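Local coordinates for protein diguanylate cyclase (Vibrio cholerae serotype O1, PDB 6EIB) that catalyses the condensation of two GTP molecules into cyclic di-GMP through its magnesium-dependent GGDEF-family domain and takes part in biofilm formation, at residues 17-20 against 21-25. Sequence-based numbering, arbitrary orientation.
Sequences FRAA and FARAK
Arg23 folds its side chain back over the preceding turn of helix 10-27, onto Ala19 and Ala20. CG stands anti to the backbone N (chi1 -162°), and a bend at chi3 (57°) turns the guanidinium toward the N-terminal side. One face of that flat group lies over the backbone: Ala19 O sits 3.9 Å from the plane, over its centre, and Ala20 N lies nearer the rim. The two terminal nitrogens each lie beside one alanine methyl, NH1 of Arg23 being 3.8 Å from CB of Ala19 and NH2 of Arg23 3.9 Å from CB of Ala20. A salt bridge from Arg23 NE to Glu87 holds the bent chain against the end of strand 81-87.

Backbone hydrogen bonds join the two turns in the i to i+4 pattern. Phe21 N reaches Phe17 O at 2.9 Å, Arg23 N reaches Ala19 O at 2.9 Å, and Ala24 N reaches Ala20 O at 2.8 Å; the bond from Ala22 N to Arg18 O is weak.

Apolar contacts along the buried side are made mainly with the rest of the domain. Phe17, Ala20 and Ala24 pack on Leu31 of strand 31-38, while Phe21 turns to Ile133 and Ile136 of helix 133-148. These turns belong to an amphipathic alpha-helix, which packs by its apolar side against the central beta-sheet of the GGDEF domain, away from the probable magnesium site.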
ATOM      1  N   PHE A  17      11.962  -5.747  -2.941  1.00 20.54           N
ATOM      2  CA  PHE A  17      11.307  -5.279  -4.160  1.00 20.97           C
ATOM      3  C   PHE A  17      12.271  -5.375  -5.363  1.00 21.78           C
ATOM      4  O   PHE A  17      11.886  -5.835  -6.445  1.00 23.13           O
ATOM      5  CB  PHE A  17      10.836  -3.829  -3.953  1.00 21.70           C
ATOM      6  CG  PHE A  17       9.858  -3.343  -4.976  1.00 20.77           C
ATOM      7  CD1 PHE A  17       9.398  -4.175  -5.980  1.00 20.31           C
ATOM      8  CD2 PHE A  17       9.391  -2.024  -4.917  1.00 20.40           C
ATOM      9  CE1 PHE A  17       8.491  -3.707  -6.933  1.00 20.43           C
ATOM     10  CE2 PHE A  17       8.481  -1.534  -5.847  1.00 18.93           C
ATOM     11  CZ  PHE A  17       8.037  -2.353  -6.860  1.00 20.32           C
ATOM     12  N   ARG A  18      13.509  -4.923  -5.191  1.00 20.70           N
ATOM     13  CA  ARG A  18      14.509  -5.049  -6.266  1.00 20.20           C
ATOM     14  C   ARG A  18      14.802  -6.518  -6.640  1.00 21.49           C
ATOM     15  O   ARG A  18      15.025  -6.828  -7.810  1.00 22.22           O
ATOM     16  CB  ARG A  18      15.824  -4.360  -5.897  1.00 20.79           C
ATOM     17  CG  ARG A  18      15.715  -2.822  -5.941  1.00 19.71           C
ATOM     18  CD  ARG A  18      17.067  -2.071  -5.868  1.00 21.20           C
ATOM     19  NE  ARG A  18      16.760  -0.644  -6.047  1.00 20.66           N
ATOM     20  CZ  ARG A  18      16.553  -0.072  -7.227  1.00 20.59           C
ATOM     21  NH1 ARG A  18      16.669  -0.790  -8.342  1.00 18.80           N
ATOM     22  NH2 ARG A  18      16.225   1.224  -7.291  1.00 21.63           N
ATOM     23  N   ALA A  19      14.863  -7.401  -5.658  1.00 21.26           N
ATOM     24  CA  ALA A  19      15.140  -8.810  -5.995  1.00 23.99           C
ATOM     25  C   ALA A  19      13.928  -9.396  -6.725  1.00 25.63           C
ATOM     26  O   ALA A  19      14.068 -10.184  -7.672  1.00 28.47           O
ATOM     27  CB  ALA A  19      15.479  -9.589  -4.760  1.00 24.33           C
ATOM     28  N   ALA A  20      12.738  -9.005  -6.275  1.00 24.59           N
ATOM     29  CA  ALA A  20      11.475  -9.427  -6.902  1.00 24.04           C
ATOM     30  C   ALA A  20      11.336  -8.961  -8.347  1.00 24.03           C
ATOM     31  O   ALA A  20      10.860  -9.705  -9.201  1.00 25.83           O
ATOM     32  CB  ALA A  20      10.275  -8.907  -6.080  1.00 23.78           C
ATOM     33  N   PHE A  21      11.780  -7.736  -8.628  1.00 21.39           N
ATOM     34  CA  PHE A  21      11.764  -7.194  -9.978  1.00 21.47           C
ATOM     35  C   PHE A  21      12.588  -8.075 -10.917  1.00 22.29           C
ATOM     36  O   PHE A  21      12.132  -8.459 -12.018  1.00 22.97           O
ATOM     37  CB  PHE A  21      12.323  -5.755  -9.917  1.00 22.75           C
ATOM     38  CG  PHE A  21      12.308  -5.001 -11.227  1.00 24.74           C
ATOM     39  CD1 PHE A  21      13.307  -5.209 -12.175  1.00 25.80           C
ATOM     40  CD2 PHE A  21      11.346  -4.027 -11.472  1.00 25.52           C
ATOM     41  CE1 PHE A  21      13.323  -4.522 -13.369  1.00 25.55           C
ATOM     42  CE2 PHE A  21      11.363  -3.317 -12.654  1.00 25.85           C
ATOM     43  CZ  PHE A  21      12.363  -3.567 -13.613  1.00 25.24           C
ATOM     44  N   ALA A  22      13.807  -8.392 -10.500  1.00 23.00           N
ATOM     45  CA  ALA A  22      14.707  -9.193 -11.341  1.00 25.07           C
ATOM     46  C   ALA A  22      14.197 -10.615 -11.518  1.00 27.79           C
ATOM     47  O   ALA A  22      14.321 -11.223 -12.587  1.00 29.13           O
ATOM     48  CB  ALA A  22      16.095  -9.201 -10.743  1.00 26.98           C
ATOM     49  N   ARG A  23      13.704 -11.172 -10.422  1.00 29.63           N
ATOM     50  CA  ARG A  23      13.110 -12.520 -10.412  1.00 33.14           C
ATOM     51  C   ARG A  23      11.887 -12.523 -11.381  1.00 27.50           C
ATOM     52  O   ARG A  23      11.726 -13.409 -12.225  1.00 29.42           O
ATOM     53  CB  ARG A  23      12.756 -12.880  -8.954  1.00 35.23           C
ATOM     54  CG  ARG A  23      12.529 -14.321  -8.596  1.00 38.99           C
ATOM     55  CD  ARG A  23      12.862 -14.550  -7.109  1.00 41.30           C
ATOM     56  NE  ARG A  23      12.078 -13.676  -6.232  1.00 43.01           N
ATOM     57  CZ  ARG A  23      12.578 -12.948  -5.233  1.00 43.41           C
ATOM     58  NH1 ARG A  23      13.877 -12.991  -4.953  1.00 44.37           N
ATOM     59  NH2 ARG A  23      11.772 -12.182  -4.503  1.00 42.43           N
ATOM     60  N   ALA A  24      11.060 -11.482 -11.294  1.00 25.73           N
ATOM     61  CA  ALA A  24       9.871 -11.355 -12.132  1.00 24.72           C
ATOM     62  C   ALA A  24      10.162 -11.327 -13.622  1.00 25.00           C
ATOM     63  O   ALA A  24       9.458 -11.975 -14.405  1.00 26.63           O
ATOM     64  CB  ALA A  24       9.103 -10.065 -11.746  1.00 21.48           C
ATOM     65  N   LYS A  25      11.180 -10.570 -14.019  1.00 25.55           N
ATOM     66  CA  LYS A  25      11.609 -10.541 -15.420  1.00 27.85           C
ATOM     67  C   LYS A  25      12.228 -11.885 -15.836  1.00 28.88           C
ATOM     68  O   LYS A  25      11.938 -12.400 -16.922  1.00 29.28           O
ATOM     69  CB  LYS A  25      12.625  -9.417 -15.655  1.00 31.02           C
ATOM     70  CG  LYS A  25      12.012  -8.016 -15.846  1.00 32.90           C
ATOM     71  CD  LYS A  25      13.114  -6.955 -15.929  1.00 35.75           C
ATOM     72  CE  LYS A  25      13.021  -6.066 -17.187  1.00 37.60           C
ATOM     73  NZ  LYS A  25      11.716  -5.388 -17.264  1.00 39.62           N
TER